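Side-chain contacts in sulfate adenylyltransferase (Allochromatium vinosum, PDB 4DNX), which catalyses the transfer of an adenylyl group from ATP to sulfate, giving adenosine 5'-phosphosulfate and diphosphate: residues I2-V5 with E9-P12; A44-L47 with Y51-P54; Q69-T74 with G273-V278; G76-V81 with H280-Q285; T290-I293 with D297-G300. One frame throughout, in Å; residues are numbered along the deposited sequence.

Contact 1: residues I2-V5 with E9-P12; sequences IKPV and ELRP
Pro4 and Leu10 carry the apolar part of this contact, both in the loop that precedes helix 18-28 in the PUA-like region. Pro4 has its CB directed toward the 9-12 segment and meets it with two ring carbons, CB and CG. Pro4 CB lies 3.9 Å from CD2 of Leu10, a methyl whose approach starts from CG standing anti to the carbonyl carbon (chi1 -68°). The ring also rests against backbone: Pro4 CG is 3.7 Å from Leu10 N and 3.8 Å from Glu9 C, so one peptide unit of the second segment is packed against a ring carbon.

The polar interactions run within the loop. Lys3 curls back over its neighbour, and its NZ donates to Pro4 O at 2.9 Å, nearly in line with the carbonyl at a C=O...NZ angle of 170°. The same ammonium group also reaches Ser7 O, while Ser7 OG bonds to Glu9 O, which ties the intervening residues to both ends.

Helices 180-190 and 274-287 pack on the pair: Pro4 and Leu10 both touch Arg184 and Asn286. Lys3 O accepts from Gln285 NE2 and Val5 N donates to Asn286 OD1. The direct contact is thus small and purely van der Waals, which suggests that the loop is held in shape partly by the lysine-carbonyl bonds and partly by the polar links to the helices.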
loop_
_atom_site.group_PDB
_atom_site.type_symbol
_atom_site.label_atom_id
_atom_site.label_comp_id
_atom_site.label_asym_id
_atom_site.label_seq_id
_atom_site.Cartn_x
_atom_site.Cartn_y
_atom_site.Cartn_z
ATOM N N ILE A 2 0.687 -19.999 8.543
ATOM C CA ILE A 2 1.833 -20.262 9.403
ATOM C C ILE A 2 1.797 -19.269 10.557
ATOM O O ILE A 2 1.436 -18.083 10.367
ATOM C CB ILE A 2 3.165 -20.149 8.610
ATOM C CG1 ILE A 2 4.339 -20.693 9.418
ATOM C CG2 ILE A 2 3.420 -18.673 8.105
ATOM C CD1 ILE A 2 5.586 -21.006 8.576
ATOM N N LYS A 3 2.130 -19.738 11.760
ATOM C CA LYS A 3 2.069 -18.812 12.897
ATOM C C LYS A 3 3.150 -17.733 12.826
ATOM O O LYS A 3 4.221 -17.970 12.269
ATOM C CB LYS A 3 2.121 -19.587 14.234
ATOM C CG LYS A 3 3.473 -20.243 14.522
ATOM C CD LYS A 3 3.489 -20.985 15.879
ATOM C CE LYS A 3 3.125 -20.067 17.083
ATOM N NZ LYS A 3 3.963 -18.813 17.297
ATOM N N PRO A 4 2.870 -16.541 13.365
ATOM C CA PRO A 4 3.921 -15.532 13.499
ATOM C C PRO A 4 5.004 -16.067 14.444
ATOM O O PRO A 4 4.770 -17.008 15.230
ATOM C CB PRO A 4 3.204 -14.332 14.146
ATOM C CG PRO A 4 1.700 -14.587 13.892
ATOM C CD PRO A 4 1.562 -16.071 13.873
ATOM N N VAL A 5 6.194 -15.469 14.395
ATOM C CA VAL A 5 7.245 -15.975 15.253
ATOM C C VAL A 5 7.027 -15.494 16.684
ATOM O O VAL A 5 6.935 -14.314 16.893
ATOM C CB VAL A 5 8.663 -15.540 14.763
ATOM C CG1 VAL A 5 9.728 -16.264 15.605
ATOM C CG2 VAL A 5 8.847 -15.911 13.271
ATOM N N GLU A 9 -0.529 -13.883 17.043
ATOM C CA GLU A 9 -0.869 -12.807 16.105
ATOM C C GLU A 9 0.275 -11.831 16.010
ATOM O O GLU A 9 1.007 -11.646 16.987
ATOM C CB GLU A 9 -2.100 -12.055 16.610
ATOM C CG GLU A 9 -3.315 -12.979 16.677
ATOM C CD GLU A 9 -4.596 -12.283 16.302
ATOM O OE1 GLU A 9 -4.818 -11.148 16.788
ATOM O OE2 GLU A 9 -5.377 -12.881 15.523
ATOM N N LEU A 10 0.426 -11.203 14.843
ATOM C CA LEU A 10 1.425 -10.119 14.702
ATOM C C LEU A 10 1.138 -8.982 15.676
ATOM O O LEU A 10 -0.036 -8.663 15.978
ATOM C CB LEU A 10 1.450 -9.546 13.290
ATOM C CG LEU A 10 1.981 -10.498 12.212
ATOM C CD1 LEU A 10 1.790 -9.784 10.846
ATOM C CD2 LEU A 10 3.479 -10.887 12.386
ATOM N N ARG A 11 2.213 -8.381 16.160
ATOM C CA ARG A 11 2.144 -7.263 17.126
ATOM C C ARG A 11 2.929 -6.044 16.594
ATOM O O ARG A 11 3.949 -5.629 17.202
ATOM C CB ARG A 11 2.653 -7.718 18.521
ATOM C CG ARG A 11 1.895 -8.906 19.083
ATOM C CD ARG A 11 2.033 -9.034 20.602
ATOM N NE ARG A 11 1.370 -10.261 21.059
ATOM C CZ ARG A 11 1.893 -11.135 21.923
ATOM N NH1 ARG A 11 3.108 -10.944 22.431
ATOM N NH2 ARG A 11 1.196 -12.217 22.271
ATOM N N PRO A 12 2.455 -5.442 15.488
ATOM C CA PRO A 12 3.171 -4.332 14.854
ATOM C C PRO A 12 3.176 -3.089 15.766
ATOM O O PRO A 12 2.310 -2.945 16.652
ATOM C CB PRO A 12 2.328 -4.032 13.598
ATOM C CG PRO A 12 0.867 -4.470 13.994
ATOM C CD PRO A 12 1.174 -5.749 14.798
#

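Contact 2: residues A44-L47 with Y51-P54; sequences AVML and YFSP
Met46 O, near the end of helix 38-48, takes two weak hydrogen bonds from the loop that follows: Tyr51 N at 3.1 Å and Phe52 N at 3.5 Å. Phe52 N is shared, since it also donates weakly to a water that lies 2.7 Å from Leu47 O and probably donates to it. The chain therefore folds back on the C-terminal turn of the helix, and the Met46 side chain lies between two aromatic residues, in Met-aromatic contact with both, within the PUA-like part of the enzyme. On the Phe52 side, Met46 CB sits over one ring face, 3.5 Å from the centroid and 15° off the normal, a CH-pi contact. Bends at chi2 (-72°) and chi3 (-82°) bring the methyl round, so that Met46 CE comes 3.5 Å from Tyr51 CB. Met46 SD lies obliquely 4.4 Å from the Tyr51 ring centroid. Tyr51 OH is held by Arg178 O and His227 NE2. Leu47 crosses Phe52 at about a right angle, its CD2 3.8 Å from Phe52 CB.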
loop_
_atom_site.group_PDB
_atom_site.type_symbol
_atom_site.label_atom_id
_atom_site.label_comp_id
_atom_site.label_asym_id
_atom_site.label_seq_id
_atom_site.Cartn_x
_atom_site.Cartn_y
_atom_site.Cartn_z
ATOM N N ALA A 44 13.151 0.680 12.959
ATOM C CA ALA A 44 11.849 1.200 13.410
ATOM C C ALA A 44 10.742 0.953 12.405
ATOM O O ALA A 44 9.619 0.657 12.771
ATOM C CB ALA A 44 11.941 2.737 13.715
ATOM N N VAL A 45 11.076 1.082 11.118
ATOM C CA VAL A 45 10.079 0.823 10.058
ATOM C C VAL A 45 9.686 -0.663 10.091
ATOM O O VAL A 45 8.452 -0.971 9.998
ATOM C CB VAL A 45 10.605 1.243 8.677
ATOM C CG1 VAL A 45 9.642 0.758 7.581
ATOM C CG2 VAL A 45 10.685 2.740 8.587
ATOM N N MET A 46 10.679 -1.557 10.254
ATOM C CA MET A 46 10.418 -3.023 10.279
ATOM C C MET A 46 9.564 -3.357 11.525
ATOM O O MET A 46 8.626 -4.169 11.448
ATOM C CB MET A 46 11.716 -3.864 10.251
ATOM C CG MET A 46 12.507 -3.714 8.924
ATOM S SD MET A 46 11.628 -4.576 7.564
ATOM C CE MET A 46 12.169 -6.214 7.844
ATOM N N LEU A 47 9.884 -2.737 12.654
ATOM C CA LEU A 47 9.036 -2.923 13.849
ATOM C C LEU A 47 7.601 -2.394 13.628
ATOM O O LEU A 47 6.598 -3.040 14.038
ATOM C CB LEU A 47 9.681 -2.153 15.033
ATOM C CG LEU A 47 10.867 -2.923 15.676
ATOM C CD1 LEU A 47 11.668 -1.904 16.512
ATOM C CD2 LEU A 47 10.342 -4.077 16.521
ATOM N N TYR A 51 7.181 -6.784 10.694
ATOM C CA TYR A 51 8.201 -7.740 10.282
ATOM C C TYR A 51 9.033 -8.274 11.473
ATOM O O TYR A 51 9.501 -9.424 11.449
ATOM C CB TYR A 51 9.124 -7.100 9.261
ATOM C CG TYR A 51 8.483 -6.945 7.885
ATOM C CD1 TYR A 51 8.215 -8.077 7.094
ATOM C CD2 TYR A 51 8.169 -5.671 7.373
ATOM C CE1 TYR A 51 7.627 -7.944 5.825
ATOM C CE2 TYR A 51 7.598 -5.489 6.123
ATOM C CZ TYR A 51 7.332 -6.652 5.336
ATOM O OH TYR A 51 6.791 -6.489 4.090
ATOM N N PHE A 52 9.251 -7.436 12.503
ATOM C CA PHE A 52 10.050 -7.855 13.659
ATOM C C PHE A 52 9.169 -8.161 14.871
ATOM O O PHE A 52 9.600 -8.138 16.031
ATOM C CB PHE A 52 11.115 -6.793 13.995
ATOM C CG PHE A 52 12.227 -6.661 12.972
ATOM C CD1 PHE A 52 12.403 -7.560 11.895
ATOM C CD2 PHE A 52 13.084 -5.588 13.077
ATOM C CE1 PHE A 52 13.459 -7.398 10.991
ATOM C CE2 PHE A 52 14.161 -5.398 12.152
ATOM C CZ PHE A 52 14.335 -6.272 11.125
ATOM N N SER A 53 7.922 -8.541 14.591
ATOM C CA SER A 53 7.048 -8.964 15.674
ATOM C C SER A 53 7.528 -10.219 16.427
ATOM O O SER A 53 8.183 -11.076 15.792
ATOM C CB SER A 53 5.655 -9.326 15.077
ATOM O OG SER A 53 4.753 -9.817 16.087
ATOM N N PRO A 54 7.639 -10.075 17.742
ATOM C CA PRO A 54 6.629 -9.431 18.578
ATOM C C PRO A 54 7.422 -8.386 19.383
ATOM O O PRO A 54 6.964 -7.947 20.460
ATOM C CB PRO A 54 6.127 -10.552 19.502
ATOM C CG PRO A 54 7.322 -11.392 19.707
ATOM C CD PRO A 54 8.026 -11.384 18.349
HETATM O O HOH W 1 7.249 -5.691 14.118
#

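Contact 3: residues Q69-T74 with G273-V278; sequences QSMTLT and GPREAV
Met71 lays its side chain across the guanidinium group of Arg275, and the two side chains cross at a slant. Met71 CG stands 3.7 Å above the guanidinium plane, displaced toward the rim on the NH1 side; Met71 CG to Arg275 NH1 is 3.8 Å. Further out, Met71 CE comes within 4.1 Å of Arg275 NE, so the thioether follows the flat group from one end toward the other. Met71 is extended at chi2 (-178°), which carries the sulfur on toward Val278, and there the two side chains cross nearly at a right angle, with Met71 SD 4.2 Å from Val278 CG1. Arg275 is folded, with bends at both chi2 (68°) and chi3 (70°) that bring its head back against the methionine.

Across the contact the methionine meets the guanidinium by packing alone, and the buried group finds its hydrogen-bond partners alongside. NH2 of Arg275 donates to Ala68 O and NH1 to Pro80 O, with a weak further bond from NH1 to Ser67 O.

Ser67 and Ala68 belong to the last turn of helix 61-70, whose end would probably stabilise a positive group and which Met71 is the first residue to leave. Arg275 and Val278 lie in the opening turns of helix 274-287, whose N-cap position is taken by Gly273. The contact thus joins the exit of a helix in the PUA-like region to the start of one in the ATP-sulfurylase region, with helix 309-316 packing on Val278.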
loop_
_atom_site.group_PDB
_atom_site.type_symbol
_atom_site.label_atom_id
_atom_site.label_comp_id
_atom_site.label_asym_id
_atom_site.label_seq_id
_atom_site.Cartn_x
_atom_site.Cartn_y
_atom_site.Cartn_z
ATOM N N GLN A 69 25.179 -13.068 20.420
ATOM C CA GLN A 69 25.957 -14.263 20.666
ATOM C C GLN A 69 25.156 -15.545 20.538
ATOM O O GLN A 69 25.746 -16.615 20.291
ATOM C CB GLN A 69 26.596 -14.226 22.065
ATOM C CG GLN A 69 27.577 -13.094 22.260
ATOM C CD GLN A 69 28.019 -12.995 23.680
ATOM O OE1 GLN A 69 29.008 -13.610 24.083
ATOM N NE2 GLN A 69 27.304 -12.208 24.456
ATOM N N SER A 70 23.842 -15.453 20.764
ATOM C CA SER A 70 23.027 -16.676 20.927
ATOM C C SER A 70 21.664 -16.654 20.191
ATOM O O SER A 70 20.879 -17.627 20.271
ATOM C CB SER A 70 22.827 -16.995 22.423
ATOM O OG SER A 70 21.915 -16.072 23.004
ATOM N N MET A 71 21.401 -15.556 19.476
ATOM C CA MET A 71 20.134 -15.320 18.787
ATOM C C MET A 71 18.931 -15.358 19.712
ATOM O O MET A 71 17.830 -15.665 19.277
ATOM C CB MET A 71 19.956 -16.272 17.584
ATOM C CG MET A 71 21.124 -16.305 16.594
ATOM S SD MET A 71 20.623 -17.467 15.247
ATOM C CE MET A 71 22.139 -18.263 14.793
ATOM N N THR A 72 19.128 -15.000 20.977
ATOM C CA THR A 72 18.007 -14.843 21.917
ATOM C C THR A 72 18.125 -13.542 22.699
ATOM O O THR A 72 19.228 -13.033 22.925
ATOM C CB THR A 72 17.911 -16.012 22.949
ATOM O OG1 THR A 72 19.079 -16.009 23.796
ATOM C CG2 THR A 72 17.786 -17.355 22.267
ATOM N N LEU A 73 16.986 -13.031 23.144
ATOM C CA LEU A 73 16.947 -11.987 24.160
ATOM C C LEU A 73 17.211 -12.557 25.570
ATOM O O LEU A 73 17.207 -13.786 25.797
ATOM C CB LEU A 73 15.592 -11.280 24.092
ATOM C CG LEU A 73 15.244 -10.749 22.672
ATOM C CD1 LEU A 73 13.960 -9.976 22.731
ATOM C CD2 LEU A 73 16.369 -9.885 22.125
ATOM N N THR A 74 17.495 -11.681 26.541
ATOM C CA THR A 74 17.723 -12.174 27.930
ATOM C C THR A 74 16.553 -12.971 28.520
ATOM O O THR A 74 16.773 -13.878 29.317
ATOM C CB THR A 74 18.100 -11.045 28.935
ATOM O OG1 THR A 74 17.093 -10.023 28.915
ATOM C CG2 THR A 74 19.474 -10.465 28.588
ATOM N N GLY A 273 25.541 -12.115 5.586
ATOM C CA GLY A 273 25.562 -13.514 5.100
ATOM C C GLY A 273 24.665 -14.417 5.927
ATOM O O GLY A 273 23.469 -14.095 6.098
ATOM N N PRO A 274 25.218 -15.522 6.434
ATOM C CA PRO A 274 24.412 -16.508 7.165
ATOM C C PRO A 274 23.605 -15.896 8.311
ATOM O O PRO A 274 22.422 -16.232 8.493
ATOM C CB PRO A 274 25.428 -17.505 7.689
ATOM C CG PRO A 274 26.657 -17.349 6.814
ATOM C CD PRO A 274 26.613 -15.971 6.217
ATOM N N ARG A 275 24.202 -15.007 9.109
ATOM C CA ARG A 275 23.354 -14.371 10.137
ATOM C C ARG A 275 22.148 -13.553 9.597
ATOM O O ARG A 275 21.060 -13.554 10.206
ATOM C CB ARG A 275 24.166 -13.519 11.092
ATOM C CG ARG A 275 23.310 -12.978 12.268
ATOM C CD ARG A 275 22.832 -14.115 13.258
ATOM N NE ARG A 275 23.949 -14.643 14.004
ATOM C CZ ARG A 275 24.275 -14.253 15.244
ATOM N NH1 ARG A 275 23.509 -13.407 15.914
ATOM N NH2 ARG A 275 25.345 -14.740 15.817
ATOM N N GLU A 276 22.331 -12.869 8.468
ATOM C CA GLU A 276 21.274 -12.081 7.890
ATOM C C GLU A 276 20.216 -13.000 7.271
ATOM O O GLU A 276 19.034 -12.660 7.280
ATOM C CB GLU A 276 21.831 -11.099 6.858
ATOM C CG GLU A 276 20.805 -10.129 6.345
ATOM C CD GLU A 276 21.425 -8.916 5.687
ATOM O OE1 GLU A 276 22.595 -9.055 5.272
ATOM O OE2 GLU A 276 20.738 -7.864 5.592
ATOM N N ALA A 277 20.651 -14.178 6.782
ATOM C CA ALA A 277 19.713 -15.156 6.220
ATOM C C ALA A 277 18.713 -15.607 7.298
ATOM O O ALA A 277 17.528 -15.811 6.999
ATOM C CB ALA A 277 20.465 -16.368 5.602
ATOM N N VAL A 278 19.171 -15.753 8.548
ATOM C CA VAL A 278 18.248 -16.107 9.627
ATOM C C VAL A 278 17.230 -14.974 9.884
ATOM O O VAL A 278 16.018 -15.240 10.123
ATOM C CB VAL A 278 19.009 -16.474 10.931
ATOM C CG1 VAL A 278 18.016 -16.850 12.023
ATOM C CG2 VAL A 278 19.977 -17.654 10.616
#

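Contact 4: residues G76-V81 with H280-Q285; sequences GRFFPV and HAYFRQ
The Tyr282 ring takes the edge of Phe79 on one face and has Phe78 CD2 and a water at its rim. Together the three rings form an aromatic cluster, which joins a loop of the PUA-like region to helix 274-287 of the Rossmann-like part. The Phe79-Tyr282 pair is edge-to-face, with centroids 4.9 Å apart, planes at 75° and Phe79 CD1 3.5 Å from Tyr282 CZ. Phe78 meets the tyrosine obliquely, its CE2 3.6 Å from Tyr282 CD2. Tyr282 extends from the helix into this cluster because its CG stands opposite the backbone N (chi1 -175°), and its hydroxyl bonds to Ser53 O. Replacing it by an alanine would probably open a gap beside Phe78 and Phe79 and leave Ser53 O without this partner. Pro80 CD lies over a face of Phe79 and touches Tyr282 CD2 at 3.9 Å. The water donates to Phe78 O at 2.7 Å and to Tyr282 OH at 2.9 Å.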
loop_
_atom_site.group_PDB
_atom_site.type_symbol
_atom_site.label_atom_id
_atom_site.label_comp_id
_atom_site.label_asym_id
_atom_site.label_seq_id
_atom_site.Cartn_x
_atom_site.Cartn_y
_atom_site.Cartn_z
ATOM N N GLY A 76 14.727 -14.992 26.816
ATOM C CA GLY A 76 14.627 -16.253 26.113
ATOM C C GLY A 76 13.924 -16.222 24.775
ATOM O O GLY A 76 13.980 -17.218 24.052
ATOM N N ARG A 77 13.284 -15.106 24.413
ATOM C CA ARG A 77 12.663 -14.982 23.060
ATOM C C ARG A 77 13.722 -15.099 21.945
ATOM O O ARG A 77 14.807 -14.534 22.070
ATOM C CB ARG A 77 11.921 -13.632 22.888
ATOM C CG ARG A 77 10.587 -13.517 23.630
ATOM C CD ARG A 77 9.994 -12.089 23.550
ATOM N NE ARG A 77 10.835 -11.158 24.308
ATOM C CZ ARG A 77 10.812 -9.829 24.200
ATOM N NH1 ARG A 77 9.985 -9.225 23.364
ATOM N NH2 ARG A 77 11.632 -9.100 24.945
ATOM N N PHE A 78 13.414 -15.821 20.865
ATOM C CA PHE A 78 14.289 -15.885 19.707
ATOM C C PHE A 78 14.264 -14.556 18.912
ATOM O O PHE A 78 13.195 -14.055 18.525
ATOM C CB PHE A 78 13.849 -17.037 18.804
ATOM C CG PHE A 78 14.622 -17.137 17.533
ATOM C CD1 PHE A 78 15.993 -17.459 17.546
ATOM C CD2 PHE A 78 13.988 -16.919 16.295
ATOM C CE1 PHE A 78 16.730 -17.536 16.320
ATOM C CE2 PHE A 78 14.726 -17.009 15.099
ATOM C CZ PHE A 78 16.083 -17.307 15.122
ATOM N N PHE A 79 15.453 -14.006 18.659
ATOM C CA PHE A 79 15.633 -12.915 17.705
ATOM C C PHE A 79 17.094 -12.825 17.219
ATOM O O PHE A 79 18.014 -12.724 18.026
ATOM C CB PHE A 79 15.130 -11.577 18.236
ATOM C CG PHE A 79 14.905 -10.575 17.133
ATOM C CD1 PHE A 79 13.713 -10.594 16.371
ATOM C CD2 PHE A 79 15.933 -9.689 16.752
ATOM C CE1 PHE A 79 13.512 -9.732 15.324
ATOM C CE2 PHE A 79 15.753 -8.806 15.676
ATOM C CZ PHE A 79 14.512 -8.805 14.953
ATOM N N PRO A 80 17.313 -12.888 15.902
ATOM C CA PRO A 80 18.653 -13.182 15.398
ATOM C C PRO A 80 19.691 -12.084 15.335
ATOM O O PRO A 80 20.862 -12.420 15.203
ATOM C CB PRO A 80 18.399 -13.736 13.979
ATOM C CG PRO A 80 17.110 -13.238 13.577
ATOM C CD PRO A 80 16.293 -12.929 14.828
ATOM N N VAL A 81 19.308 -10.816 15.382
ATOM C CA VAL A 81 20.295 -9.710 15.397
ATOM C C VAL A 81 19.911 -8.633 16.412
ATOM O O VAL A 81 18.751 -8.432 16.712
ATOM C CB VAL A 81 20.470 -9.033 13.984
ATOM C CG1 VAL A 81 20.869 -10.085 12.930
ATOM C CG2 VAL A 81 19.211 -8.266 13.592
ATOM N N HIS A 280 16.219 -12.804 7.640
ATOM C CA HIS A 280 15.324 -12.930 6.464
ATOM C C HIS A 280 14.254 -13.984 6.656
ATOM O O HIS A 280 13.096 -13.701 6.383
ATOM C CB HIS A 280 16.125 -13.274 5.223
ATOM C CG HIS A 280 16.944 -12.147 4.687
ATOM N ND1 HIS A 280 17.869 -12.339 3.671
ATOM C CD2 HIS A 280 16.996 -10.833 5.011
ATOM C CE1 HIS A 280 18.443 -11.176 3.388
ATOM N NE2 HIS A 280 17.926 -10.245 4.183
ATOM N N ALA A 281 14.634 -15.169 7.142
ATOM C CA ALA A 281 13.659 -16.239 7.411
ATOM C C ALA A 281 12.654 -15.803 8.481
ATOM O O ALA A 281 11.425 -16.015 8.354
ATOM C CB ALA A 281 14.371 -17.558 7.778
ATOM N N TYR A 282 13.163 -15.129 9.505
ATOM C CA TYR A 282 12.310 -14.671 10.598
ATOM C C TYR A 282 11.193 -13.747 10.092
ATOM O O TYR A 282 9.990 -14.011 10.358
ATOM C CB TYR A 282 13.193 -13.935 11.585
ATOM C CG TYR A 282 12.477 -13.493 12.859
ATOM C CD1 TYR A 282 11.623 -12.385 12.846
ATOM C CD2 TYR A 282 12.694 -14.169 14.039
ATOM C CE1 TYR A 282 10.940 -12.000 14.039
ATOM C CE2 TYR A 282 12.059 -13.808 15.232
ATOM C CZ TYR A 282 11.177 -12.717 15.212
ATOM O OH TYR A 282 10.536 -12.381 16.386
ATOM N N PHE A 283 11.550 -12.694 9.353
ATOM C CA PHE A 283 10.506 -11.762 8.924
ATOM C C PHE A 283 9.603 -12.281 7.802
ATOM O O PHE A 283 8.437 -11.865 7.693
ATOM C CB PHE A 283 10.982 -10.305 8.744
ATOM C CG PHE A 283 11.931 -10.033 7.603
ATOM C CD1 PHE A 283 11.459 -9.851 6.302
ATOM C CD2 PHE A 283 13.272 -9.741 7.897
ATOM C CE1 PHE A 283 12.379 -9.486 5.246
ATOM C CE2 PHE A 283 14.199 -9.387 6.887
ATOM C CZ PHE A 283 13.750 -9.239 5.556
ATOM N N ARG A 284 10.128 -13.250 7.047
ATOM C CA ARG A 284 9.307 -13.882 6.019
ATOM C C ARG A 284 8.268 -14.785 6.655
ATOM O O ARG A 284 7.159 -14.954 6.117
ATOM C CB ARG A 284 10.175 -14.638 4.999
ATOM C CG ARG A 284 10.504 -13.831 3.740
ATOM C CD ARG A 284 11.265 -12.662 4.056
ATOM N NE ARG A 284 11.631 -11.707 2.972
ATOM C CZ ARG A 284 12.860 -11.419 2.525
ATOM N NH1 ARG A 284 13.928 -12.132 2.877
ATOM N NH2 ARG A 284 13.033 -10.377 1.702
ATOM N N GLN A 285 8.599 -15.414 7.773
ATOM C CA GLN A 285 7.572 -16.207 8.488
ATOM C C GLN A 285 6.514 -15.249 9.004
ATOM O O GLN A 285 5.299 -15.538 8.899
ATOM C CB GLN A 285 8.180 -17.038 9.627
ATOM C CG GLN A 285 7.106 -17.902 10.341
ATOM C CD GLN A 285 7.676 -18.833 11.400
ATOM O OE1 GLN A 285 8.749 -19.427 11.224
ATOM N NE2 GLN A 285 6.920 -19.018 12.489
HETATM O O HOH W 2 10.523 -14.032 18.814
#

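Contact 5: residues T290-I293 with D297-G300; sequences THFI and DHAG
His298 and Phe292 meet ring to ring from opposite directions. Their planes are nearly perpendicular, at 87°, with centroids 5.5 Å apart, but the approach is oblique. Phe292 CZ does the touching, 3.7 Å from both CE1 and NE2 of His298. Beside it, Ile293 O lies 4.1 Å from His298 CE1, a packing contact only. Each of the two rings has CG anti to its backbone N, chi1 being 175° in Phe292 and -174° in His298, which brings the ends of the two side chains together.

Phe292 stands on strand 291-294, which lies between strands 195-200 and 326-329 in the five-stranded parallel sheet of the Rossmann-like fold. The 297-300 segment belongs to the GRDHAG sequence, a motif that in ATP sulfurylases borders the nucleotide site. Phe292 also packs on His280 and Arg284 of helix 274-287.

Among the polar interactions, His298 NE2 is hydrogen-bonded to His280 ND1 on that helix. With His298 replaced by an alanine, His280 ND1 would probably lose that mate and the end of the Phe292 ring part of its cover. The loop itself makes a type II turn, closed by Gly300 N donating to Asp297 O at 3.1 Å.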
loop_
_atom_site.group_PDB
_atom_site.type_symbol
_atom_site.label_atom_id
_atom_site.label_comp_id
_atom_site.label_asym_id
_atom_site.label_seq_id
_atom_site.Cartn_x
_atom_site.Cartn_y
_atom_site.Cartn_z
ATOM N N THR A 290 5.636 -19.777 3.910
ATOM C CA THR A 290 5.923 -21.078 4.482
ATOM C C THR A 290 7.305 -21.603 4.079
ATOM O O THR A 290 7.827 -22.534 4.725
ATOM C CB THR A 290 4.827 -22.134 4.114
ATOM O OG1 THR A 290 4.730 -22.248 2.695
ATOM C CG2 THR A 290 3.457 -21.777 4.661
ATOM N N HIS A 291 7.858 -21.053 2.993
ATOM C CA HIS A 291 9.135 -21.477 2.415
ATOM C C HIS A 291 9.910 -20.234 1.979
ATOM O O HIS A 291 9.310 -19.266 1.524
ATOM C CB HIS A 291 8.872 -22.399 1.221
ATOM C CG HIS A 291 8.259 -23.699 1.620
ATOM N ND1 HIS A 291 6.902 -23.849 1.854
ATOM C CD2 HIS A 291 8.817 -24.904 1.877
ATOM C CE1 HIS A 291 6.653 -25.087 2.232
ATOM N NE2 HIS A 291 7.797 -25.750 2.253
ATOM N N PHE A 292 11.226 -20.267 2.079
ATOM C CA PHE A 292 12.061 -19.148 1.719
ATOM C C PHE A 292 13.243 -19.656 0.914
ATOM O O PHE A 292 13.904 -20.605 1.335
ATOM C CB PHE A 292 12.583 -18.445 2.996
ATOM C CG PHE A 292 13.563 -17.328 2.721
ATOM C CD1 PHE A 292 13.309 -16.376 1.749
ATOM C CD2 PHE A 292 14.712 -17.205 3.503
ATOM C CE1 PHE A 292 14.223 -15.308 1.498
ATOM C CE2 PHE A 292 15.614 -16.177 3.273
ATOM C CZ PHE A 292 15.376 -15.225 2.282
ATOM N N ILE A 293 13.481 -19.057 -0.249
ATOM C CA ILE A 293 14.567 -19.518 -1.140
ATOM C C ILE A 293 15.889 -18.866 -0.688
ATOM O O ILE A 293 16.000 -17.622 -0.616
ATOM C CB ILE A 293 14.302 -19.083 -2.582
ATOM C CG1 ILE A 293 13.106 -19.837 -3.154
ATOM C CG2 ILE A 293 15.547 -19.329 -3.513
ATOM C CD1 ILE A 293 12.653 -19.324 -4.533
ATOM N N ASP A 297 25.856 -17.949 -1.566
ATOM C CA ASP A 297 26.322 -16.651 -1.092
ATOM C C ASP A 297 25.221 -15.695 -0.692
ATOM O O ASP A 297 25.330 -14.487 -0.840
ATOM C CB ASP A 297 27.286 -16.032 -2.120
ATOM C CG ASP A 297 28.605 -16.816 -2.216
ATOM O OD1 ASP A 297 28.986 -17.269 -3.335
ATOM O OD2 ASP A 297 29.267 -16.999 -1.149
ATOM N N HIS A 298 24.115 -16.237 -0.179
ATOM C CA HIS A 298 22.994 -15.404 0.189
ATOM C C HIS A 298 23.390 -14.304 1.182
ATOM O O HIS A 298 24.017 -14.610 2.190
ATOM C CB HIS A 298 21.879 -16.289 0.751
ATOM C CG HIS A 298 20.614 -15.542 1.046
ATOM N ND1 HIS A 298 19.612 -15.378 0.109
ATOM C CD2 HIS A 298 20.202 -14.891 2.161
ATOM C CE1 HIS A 298 18.617 -14.687 0.651
ATOM N NE2 HIS A 298 18.960 -14.365 1.889
ATOM N N ALA A 299 23.020 -13.058 0.859
ATOM C CA ALA A 299 23.276 -11.855 1.692
ATOM C C ALA A 299 24.769 -11.601 1.968
ATOM O O ALA A 299 25.121 -10.877 2.918
ATOM C CB ALA A 299 22.493 -11.945 3.012
ATOM N N GLY A 300 25.627 -12.166 1.138
ATOM C CA GLY A 300 27.086 -12.108 1.344
ATOM C C GLY A 300 27.743 -10.854 0.798
ATOM O O GLY A 300 27.093 -10.011 0.156
#

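Overall arrangement
Helix 274-287 connects most of these contacts. Contacts 3 and 4 both use it, with centres about 8 Å apart, and are joined by Phe79 N to Met71 O at 3.0 Å. Contact 1 reaches the same helix where Val5 CG1 packs 3.4 Å from Tyr282 CE2, contact 2 where Met46 CE lies 3.7 Å from Phe283 CD2. Contacts 1 and 2 also touch directly, Arg11 N being 2.9 Å from Ser53 OG. On the sheet side, contact 5 meets the helix start through Gly273 N and Ala299 O (3.0 Å), its centre about 14 Å from that of contact 4. Contact 5 includes part of the GRDHAG motif, which in this family borders the nucleotide site; contacts 3 and 4 join the two regions.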